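Long-range contact in intermedilysin (Streptococcus intermedius, PDB 5IMW), which probably lyses cholesterol-containing host cell membranes by oligomerising on them and inserting a large pore: residues A[27-39]-A[44-56]. Numbering follows the deposited sequence.
Sequences GEKLKNHSSREAF and EYVVIEKKKQSIS
Phe39, Ala38 and Arg36 meet Ile48, Tyr45 and Val47 where an extended, irregular chain runs antiparallel along strand 44-56, part of the long strand of domain 2 that joins the body of a cholesterol-dependent cytolysin to its C-terminal beta sandwich. The other edge of this strand pairs with strand 346-361, and residues 27-39 run along its remaining edge as a loosely attached segment. The backbones join intermittently: Ile48 N gives Glu37 O a nearly straight bond of 2.8 Å (173°), whereas Phe39 N reaches Val46 O only weakly. Beta-branched Val46, Val47 and Ile48 suit the extended strand. On one face the Phe39 ring turns its edge to Ile48, CE2 lying 4.3 Å from CD1, while its CB rests near Val46 CG1. On the other, Tyr45 has CG anti to its backbone N (chi1 -173°), which brings the ring beside the small methyl of Ala38. Arg36 crosses Val47 aslant, CD 4.0 Å from CG1, and its guanidinium continues to a salt bridge with Glu392 of the sandwich, a zinc ligand seen in a structure of this toxin, though no zinc is bound to it here. Farther along, Lys52 bends at chi2 (-88°), laying its aliphatic chain along residues 30-32, with CB 4.0 Å from Asn32 CA.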
ATOM      1  N   GLY A  27      14.614  -5.227   7.016  1.00 87.93           N
ATOM      2  CA  GLY A  27      15.205  -5.793   5.823  1.00 80.27           C
ATOM      3  C   GLY A  27      16.521  -5.117   5.490  1.00 78.45           C
ATOM      4  O   GLY A  27      17.172  -4.506   6.341  1.00 81.75           O
ATOM      5  N   GLU A  28      16.911  -5.225   4.221  1.00 95.02           N
ATOM      6  CA  GLU A  28      18.163  -4.629   3.775  1.00 79.84           C
ATOM      7  C   GLU A  28      18.132  -3.117   3.958  1.00 79.62           C
ATOM      8  O   GLU A  28      17.101  -2.469   3.759  1.00 85.27           O
ATOM      9  CB  GLU A  28      18.427  -4.966   2.304  1.00 74.55           C
ATOM     10  CG  GLU A  28      18.967  -6.367   2.059  1.00 89.04           C
ATOM     11  CD  GLU A  28      20.374  -6.562   2.598  1.00103.13           C
ATOM     12  OE1 GLU A  28      20.932  -5.608   3.181  1.00 94.98           O
ATOM     13  OE2 GLU A  28      20.925  -7.672   2.439  1.00119.53           O
ATOM     14  N   LYS A  29      19.276  -2.560   4.344  1.00 92.35           N
ATOM     15  CA  LYS A  29      19.487  -1.120   4.396  1.00 82.07           C
ATOM     16  C   LYS A  29      20.563  -0.767   3.378  1.00 78.33           C
ATOM     17  O   LYS A  29      21.695  -1.249   3.477  1.00 92.92           O
ATOM     18  CB  LYS A  29      19.898  -0.669   5.797  1.00 89.08           C
ATOM     19  CG  LYS A  29      18.763  -0.691   6.810  1.00 89.98           C
ATOM     20  CD  LYS A  29      18.573   0.645   7.533  1.00 87.50           C
ATOM     21  CE  LYS A  29      19.054   0.587   8.975  1.00103.85           C
ATOM     22  NZ  LYS A  29      18.534   1.733   9.768  1.00109.50           N
ATOM     23  N   LEU A  30      20.206   0.061   2.403  1.00 86.04           N
ATOM     24  CA  LEU A  30      21.104   0.422   1.316  1.00 93.85           C
ATOM     25  C   LEU A  30      21.556   1.869   1.460  1.00 74.91           C
ATOM     26  O   LEU A  30      20.864   2.696   2.060  1.00 71.39           O
ATOM     27  CB  LEU A  30      20.423   0.232  -0.044  1.00 86.68           C
ATOM     28  CG  LEU A  30      19.554  -1.016  -0.220  1.00 77.45           C
ATOM     29  CD1 LEU A  30      19.092  -1.128  -1.666  1.00 75.46           C
ATOM     30  CD2 LEU A  30      20.286  -2.279   0.201  1.00 77.46           C
ATOM     31  N   LYS A  31      22.728   2.168   0.911  1.00 80.02           N
ATOM     32  CA  LYS A  31      23.182   3.547   0.849  1.00 86.30           C
ATOM     33  C   LYS A  31      22.461   4.269  -0.282  1.00 78.65           C
ATOM     34  O   LYS A  31      22.097   3.668  -1.297  1.00 67.56           O
ATOM     35  CB  LYS A  31      24.698   3.625   0.634  1.00 85.91           C
ATOM     36  CG  LYS A  31      25.479   4.392   1.709  1.00 86.20           C
ATOM     37  CD  LYS A  31      24.906   5.781   2.017  1.00 88.30           C
ATOM     38  CE  LYS A  31      25.262   6.239   3.419  1.00 99.39           C
ATOM     39  NZ  LYS A  31      24.317   7.275   3.924  1.00 81.65           N
ATOM     40  N   ASN A  32      22.249   5.571  -0.094  1.00 80.94           N
ATOM     41  CA  ASN A  32      21.558   6.369  -1.097  1.00 87.83           C
ATOM     42  C   ASN A  32      22.169   6.127  -2.471  1.00 76.82           C
ATOM     43  O   ASN A  32      23.388   5.994  -2.612  1.00 67.56           O
ATOM     44  CB  ASN A  32      21.633   7.853  -0.732  1.00 75.78           C
ATOM     45  CG  ASN A  32      21.069   8.140   0.644  1.00 92.13           C
ATOM     46  OD1 ASN A  32      21.036   7.265   1.508  1.00 86.81           O
ATOM     47  ND2 ASN A  32      20.616   9.368   0.853  1.00 80.93           N
ATOM     48  N   HIS A  33      21.303   6.046  -3.493  1.00 71.32           N
ATOM     49  CA  HIS A  33      21.728   5.754  -4.858  1.00 77.09           C
ATOM     50  C   HIS A  33      20.835   6.537  -5.823  1.00 82.88           C
ATOM     51  O   HIS A  33      20.014   5.982  -6.551  1.00 84.64           O
ATOM     52  CB  HIS A  33      21.678   4.254  -5.153  1.00 78.92           C
ATOM     53  CG  HIS A  33      22.135   3.893  -6.533  1.00 82.42           C
ATOM     54  ND1 HIS A  33      21.344   4.064  -7.649  1.00 82.79           N
ATOM     55  CD2 HIS A  33      23.299   3.363  -6.976  1.00 87.24           C
ATOM     56  CE1 HIS A  33      22.003   3.659  -8.720  1.00 83.65           C
ATOM     57  NE2 HIS A  33      23.192   3.228  -8.339  1.00 87.38           N
ATOM     58  N   SER A  34      20.991   7.857  -5.821  1.00 89.83           N
ATOM     59  CA  SER A  34      20.310   8.696  -6.798  1.00 79.97           C
ATOM     60  C   SER A  34      20.987   8.554  -8.154  1.00 76.35           C
ATOM     61  O   SER A  34      22.192   8.790  -8.285  1.00 84.15           O
ATOM     62  CB  SER A  34      20.316  10.152  -6.343  1.00 86.28           C
ATOM     63  OG  SER A  34      19.464  10.332  -5.225  1.00 89.22           O
ATOM     64  N   SER A  35      20.208   8.172  -9.161  1.00 72.64           N
ATOM     65  CA  SER A  35      20.735   7.921 -10.493  1.00 77.47           C
ATOM     66  C   SER A  35      19.675   8.301 -11.517  1.00 84.58           C
ATOM     67  O   SER A  35      18.493   8.444 -11.191  1.00 98.27           O
ATOM     68  CB  SER A  35      21.156   6.454 -10.649  1.00 67.56           C
ATOM     69  OG  SER A  35      21.513   6.160 -11.987  1.00 75.19           O
ATOM     70  N   ARG A  36      20.111   8.470 -12.766  1.00 87.00           N
ATOM     71  CA  ARG A  36      19.222   8.879 -13.845  1.00 86.40           C
ATOM     72  C   ARG A  36      19.616   8.160 -15.130  1.00 83.46           C
ATOM     73  O   ARG A  36      20.568   7.374 -15.167  1.00 83.14           O
ATOM     74  CB  ARG A  36      19.250  10.400 -14.048  1.00 98.73           C
ATOM     75  CG  ARG A  36      18.601  11.199 -12.927  1.00109.25           C
ATOM     76  CD  ARG A  36      18.014  12.500 -13.453  1.00102.00           C
ATOM     77  NE  ARG A  36      18.972  13.247 -14.261  1.00107.51           N
ATOM     78  CZ  ARG A  36      18.663  14.307 -15.003  1.00112.61           C
ATOM     79  NH1 ARG A  36      17.415  14.757 -15.049  1.00106.85           N
ATOM     80  NH2 ARG A  36      19.607  14.920 -15.705  1.00108.09           N
ATOM     81  N   GLU A  37      18.859   8.439 -16.191  1.00 83.44           N
ATOM     82  CA  GLU A  37      19.084   7.866 -17.511  1.00 88.57           C
ATOM     83  C   GLU A  37      18.074   8.477 -18.472  1.00 92.98           C
ATOM     84  O   GLU A  37      16.871   8.473 -18.192  1.00 97.77           O
ATOM     85  CB  GLU A  37      18.954   6.340 -17.481  1.00 84.14           C
ATOM     86  CG  GLU A  37      19.817   5.606 -18.498  1.00 85.31           C
ATOM     87  CD  GLU A  37      19.151   5.464 -19.854  1.00 93.44           C
ATOM     88  OE1 GLU A  37      18.267   6.282 -20.182  1.00 94.29           O
ATOM     89  OE2 GLU A  37      19.511   4.524 -20.592  1.00100.92           O
ATOM     90  N   ALA A  38      18.541   9.004 -19.602  1.00 99.14           N
ATOM     91  CA  ALA A  38      17.703   9.803 -20.486  1.00 93.35           C
ATOM     92  C   ALA A  38      17.723   9.253 -21.905  1.00 95.60           C
ATOM     93  O   ALA A  38      18.752   8.764 -22.384  1.00104.16           O
ATOM     94  CB  ALA A  38      18.161  11.261 -20.490  1.00 92.65           C
ATOM     95  N   PHE A  39      16.571   9.336 -22.567  1.00 93.93           N
ATOM     96  CA  PHE A  39      16.404   8.986 -23.968  1.00 97.24           C
ATOM     97  C   PHE A  39      15.905  10.204 -24.733  1.00 94.38           C
ATOM     98  O   PHE A  39      15.590  11.247 -24.154  1.00 88.23           O
ATOM     99  CB  PHE A  39      15.410   7.826 -24.145  1.00106.73           C
ATOM    100  CG  PHE A  39      16.027   6.466 -24.011  1.00122.35           C
ATOM    101  CD1 PHE A  39      16.982   6.030 -24.916  1.00137.02           C
ATOM    102  CD2 PHE A  39      15.650   5.617 -22.982  1.00110.08           C
ATOM    103  CE1 PHE A  39      17.550   4.777 -24.796  1.00116.98           C
ATOM    104  CE2 PHE A  39      16.213   4.363 -22.858  1.00110.22           C
ATOM    105  CZ  PHE A  39      17.165   3.942 -23.766  1.00113.68           C
ATOM    106  N   GLU A  44       9.036  13.875 -27.096  1.00 88.24           N
ATOM    107  CA  GLU A  44       9.144  13.757 -25.649  1.00 99.21           C
ATOM    108  C   GLU A  44      10.586  13.490 -25.244  1.00 94.14           C
ATOM    109  O   GLU A  44      11.374  12.932 -26.012  1.00 84.49           O
ATOM    110  CB  GLU A  44       8.239  12.640 -25.113  1.00 98.08           C
ATOM    111  CG  GLU A  44       8.342  11.345 -25.906  1.00105.25           C
ATOM    112  CD  GLU A  44       7.740  10.151 -25.183  1.00112.14           C
ATOM    113  OE1 GLU A  44       7.498  10.248 -23.961  1.00117.59           O
ATOM    114  OE2 GLU A  44       7.513   9.113 -25.840  1.00106.37           O
ATOM    115  N   TYR A  45      10.912  13.903 -24.021  1.00 86.60           N
ATOM    116  CA  TYR A  45      12.188  13.608 -23.376  1.00 86.64           C
ATOM    117  C   TYR A  45      11.887  12.925 -22.049  1.00 90.86           C
ATOM    118  O   TYR A  45      11.446  13.577 -21.096  1.00 84.59           O
ATOM    119  CB  TYR A  45      12.993  14.886 -23.164  1.00 79.70           C
ATOM    120  CG  TYR A  45      14.403  14.685 -22.649  1.00 82.64           C
ATOM    121  CD1 TYR A  45      15.383  14.138 -23.464  1.00 94.65           C
ATOM    122  CD2 TYR A  45      14.761  15.071 -21.362  1.00 75.98           C
ATOM    123  CE1 TYR A  45      16.677  13.964 -23.011  1.00 86.26           C
ATOM    124  CE2 TYR A  45      16.055  14.901 -20.899  1.00 80.13           C
ATOM    125  CZ  TYR A  45      17.010  14.349 -21.730  1.00 88.65           C
ATOM    126  OH  TYR A  45      18.301  14.176 -21.279  1.00 75.69           O
ATOM    127  N   VAL A  46      12.128  11.620 -21.984  1.00 81.46           N
ATOM    128  CA  VAL A  46      11.701  10.812 -20.851  1.00 97.54           C
ATOM    129  C   VAL A  46      12.914  10.395 -20.032  1.00 92.87           C
ATOM    130  O   VAL A  46      13.996  10.121 -20.564  1.00 87.51           O
ATOM    131  CB  VAL A  46      10.879   9.589 -21.316  1.00 96.11           C
ATOM    132  CG1 VAL A  46      11.481   8.971 -22.568  1.00100.07           C
ATOM    133  CG2 VAL A  46      10.747   8.543 -20.205  1.00 91.54           C
ATOM    134  N   VAL A  47      12.714  10.338 -18.718  1.00 95.75           N
ATOM    135  CA  VAL A  47      13.779  10.117 -17.749  1.00 91.62           C
ATOM    136  C   VAL A  47      13.485   8.827 -16.995  1.00 83.45           C
ATOM    137  O   VAL A  47      12.347   8.594 -16.573  1.00 88.22           O
ATOM    138  CB  VAL A  47      13.896  11.300 -16.769  1.00 88.77           C
ATOM    139  CG1 VAL A  47      15.231  11.259 -16.042  1.00 91.14           C
ATOM    140  CG2 VAL A  47      13.708  12.628 -17.493  1.00 84.84           C
ATOM    141  N   ILE A  48      14.512   7.993 -16.828  1.00 88.93           N
ATOM    142  CA  ILE A  48      14.413   6.770 -16.038  1.00 93.22           C
ATOM    143  C   ILE A  48      15.264   6.941 -14.786  1.00 92.15           C
ATOM    144  O   ILE A  48      16.466   6.656 -14.796  1.00 89.48           O
ATOM    145  CB  ILE A  48      14.857   5.538 -16.849  1.00 93.77           C
ATOM    146  CG1 ILE A  48      13.925   5.334 -18.048  1.00 89.25           C
ATOM    147  CG2 ILE A  48      14.878   4.291 -15.963  1.00 92.29           C
ATOM    148  CD1 ILE A  48      14.349   4.221 -18.985  1.00 82.34           C
ATOM    149  N   GLU A  49      14.646   7.399 -13.701  1.00 88.37           N
ATOM    150  CA  GLU A  49      15.357   7.754 -12.479  1.00 91.50           C
ATOM    151  C   GLU A  49      15.250   6.615 -11.472  1.00 93.50           C
ATOM    152  O   GLU A  49      14.142   6.197 -11.118  1.00 88.76           O
ATOM    153  CB  GLU A  49      14.796   9.053 -11.896  1.00 98.57           C
ATOM    154  CG  GLU A  49      15.377   9.447 -10.542  1.00 97.07           C
ATOM    155  CD  GLU A  49      15.020  10.869 -10.139  1.00105.89           C
ATOM    156  OE1 GLU A  49      14.707  11.684 -11.033  1.00109.85           O
ATOM    157  OE2 GLU A  49      15.053  11.171  -8.928  1.00111.37           O
ATOM    158  N   LYS A  50      16.400   6.118 -11.018  1.00 97.24           N
ATOM    159  CA  LYS A  50      16.478   5.076  -9.999  1.00 86.50           C
ATOM    160  C   LYS A  50      16.981   5.696  -8.703  1.00 76.20           C
ATOM    161  O   LYS A  50      18.067   6.281  -8.672  1.00 80.50           O
ATOM    162  CB  LYS A  50      17.402   3.939 -10.438  1.00 79.86           C
ATOM    163  CG  LYS A  50      16.858   3.104 -11.581  1.00 92.49           C
ATOM    164  CD  LYS A  50      17.805   1.973 -11.946  1.00 92.34           C
ATOM    165  CE  LYS A  50      17.147   0.993 -12.903  1.00 97.97           C
ATOM    166  NZ  LYS A  50      18.133   0.076 -13.538  1.00 96.85           N
ATOM    167  N   LYS A  51      16.195   5.564  -7.643  1.00 82.32           N
ATOM    168  CA  LYS A  51      16.511   6.123  -6.337  1.00 82.84           C
ATOM    169  C   LYS A  51      16.517   5.022  -5.281  1.00 78.95           C
ATOM    170  O   LYS A  51      16.212   3.859  -5.553  1.00 80.50           O
ATOM    171  CB  LYS A  51      15.505   7.215  -5.967  1.00 78.87           C
ATOM    172  CG  LYS A  51      15.867   8.592  -6.481  1.00 89.80           C
ATOM    173  CD  LYS A  51      14.737   9.583  -6.249  1.00 93.56           C
ATOM    174  CE  LYS A  51      15.258  10.905  -5.707  1.00 98.89           C
ATOM    175  NZ  LYS A  51      14.276  12.016  -5.883  1.00104.80           N
ATOM    176  N   LYS A  52      16.877   5.410  -4.063  1.00 72.82           N
ATOM    177  CA  LYS A  52      16.833   4.536  -2.899  1.00 68.75           C
ATOM    178  C   LYS A  52      15.693   5.004  -2.007  1.00 77.30           C
ATOM    179  O   LYS A  52      15.683   6.157  -1.563  1.00 80.48           O
ATOM    180  CB  LYS A  52      18.166   4.552  -2.149  1.00 78.95           C
ATOM    181  CG  LYS A  52      18.145   3.885  -0.773  1.00 72.96           C
ATOM    182  CD  LYS A  52      17.736   4.859   0.331  1.00 78.20           C
ATOM    183  CE  LYS A  52      18.089   4.329   1.706  1.00 90.52           C
ATOM    184  NZ  LYS A  52      17.353   5.055   2.779  1.00103.92           N
ATOM    185  N   GLN A  53      14.738   4.114  -1.751  1.00 80.09           N
ATOM    186  CA  GLN A  53      13.568   4.435  -0.952  1.00 74.27           C
ATOM    187  C   GLN A  53      13.447   3.445   0.196  1.00 81.33           C
ATOM    188  O   GLN A  53      13.973   2.330   0.143  1.00 80.23           O
ATOM    189  CB  GLN A  53      12.290   4.412  -1.800  1.00 86.22           C
ATOM    190  CG  GLN A  53      12.237   5.481  -2.883  1.00 84.28           C
ATOM    191  CD  GLN A  53      11.855   6.845  -2.339  1.00 85.91           C
ATOM    192  OE1 GLN A  53      12.530   7.392  -1.466  1.00 87.81           O
ATOM    193  NE2 GLN A  53      10.760   7.398  -2.851  1.00105.38           N
ATOM    194  N   SER A  54      12.744   3.873   1.242  1.00 92.36           N
ATOM    195  CA  SER A  54      12.490   3.048   2.413  1.00 82.76           C
ATOM    196  C   SER A  54      10.990   2.980   2.669  1.00 80.94           C
ATOM    197  O   SER A  54      10.267   3.956   2.446  1.00 78.92           O
ATOM    198  CB  SER A  54      13.217   3.602   3.645  1.00 90.06           C
ATOM    199  OG  SER A  54      12.629   4.810   4.095  1.00105.79           O
ATOM    200  N   ILE A  55      10.528   1.819   3.130  1.00 95.87           N
ATOM    201  CA  ILE A  55       9.120   1.587   3.427  1.00 89.13           C
ATOM    202  C   ILE A  55       9.007   1.081   4.857  1.00 80.47           C
ATOM    203  O   ILE A  55       9.796   0.234   5.288  1.00 91.78           O
ATOM    204  CB  ILE A  55       8.484   0.584   2.439  1.00 89.44           C
ATOM    205  CG1 ILE A  55       7.047   0.266   2.855  1.00 81.51           C
ATOM    206  CG2 ILE A  55       9.311  -0.694   2.358  1.00 85.14           C
ATOM    207  CD1 ILE A  55       6.278  -0.524   1.828  1.00 91.26           C
ATOM    208  N   SER A  56       8.028   1.605   5.594  1.00 85.60           N
ATOM    209  CA  SER A  56       7.767   1.192   6.969  1.00 92.69           C
ATOM    210  C   SER A  56       6.265   0.985   7.116  1.00 91.88           C
ATOM    211  O   SER A  56       5.499   1.955   7.097  1.00 94.30           O
ATOM    212  CB  SER A  56       8.283   2.230   7.969  1.00 88.64           C
ATOM    213  OG  SER A  56       7.242   3.089   8.406  1.00102.55           O
TER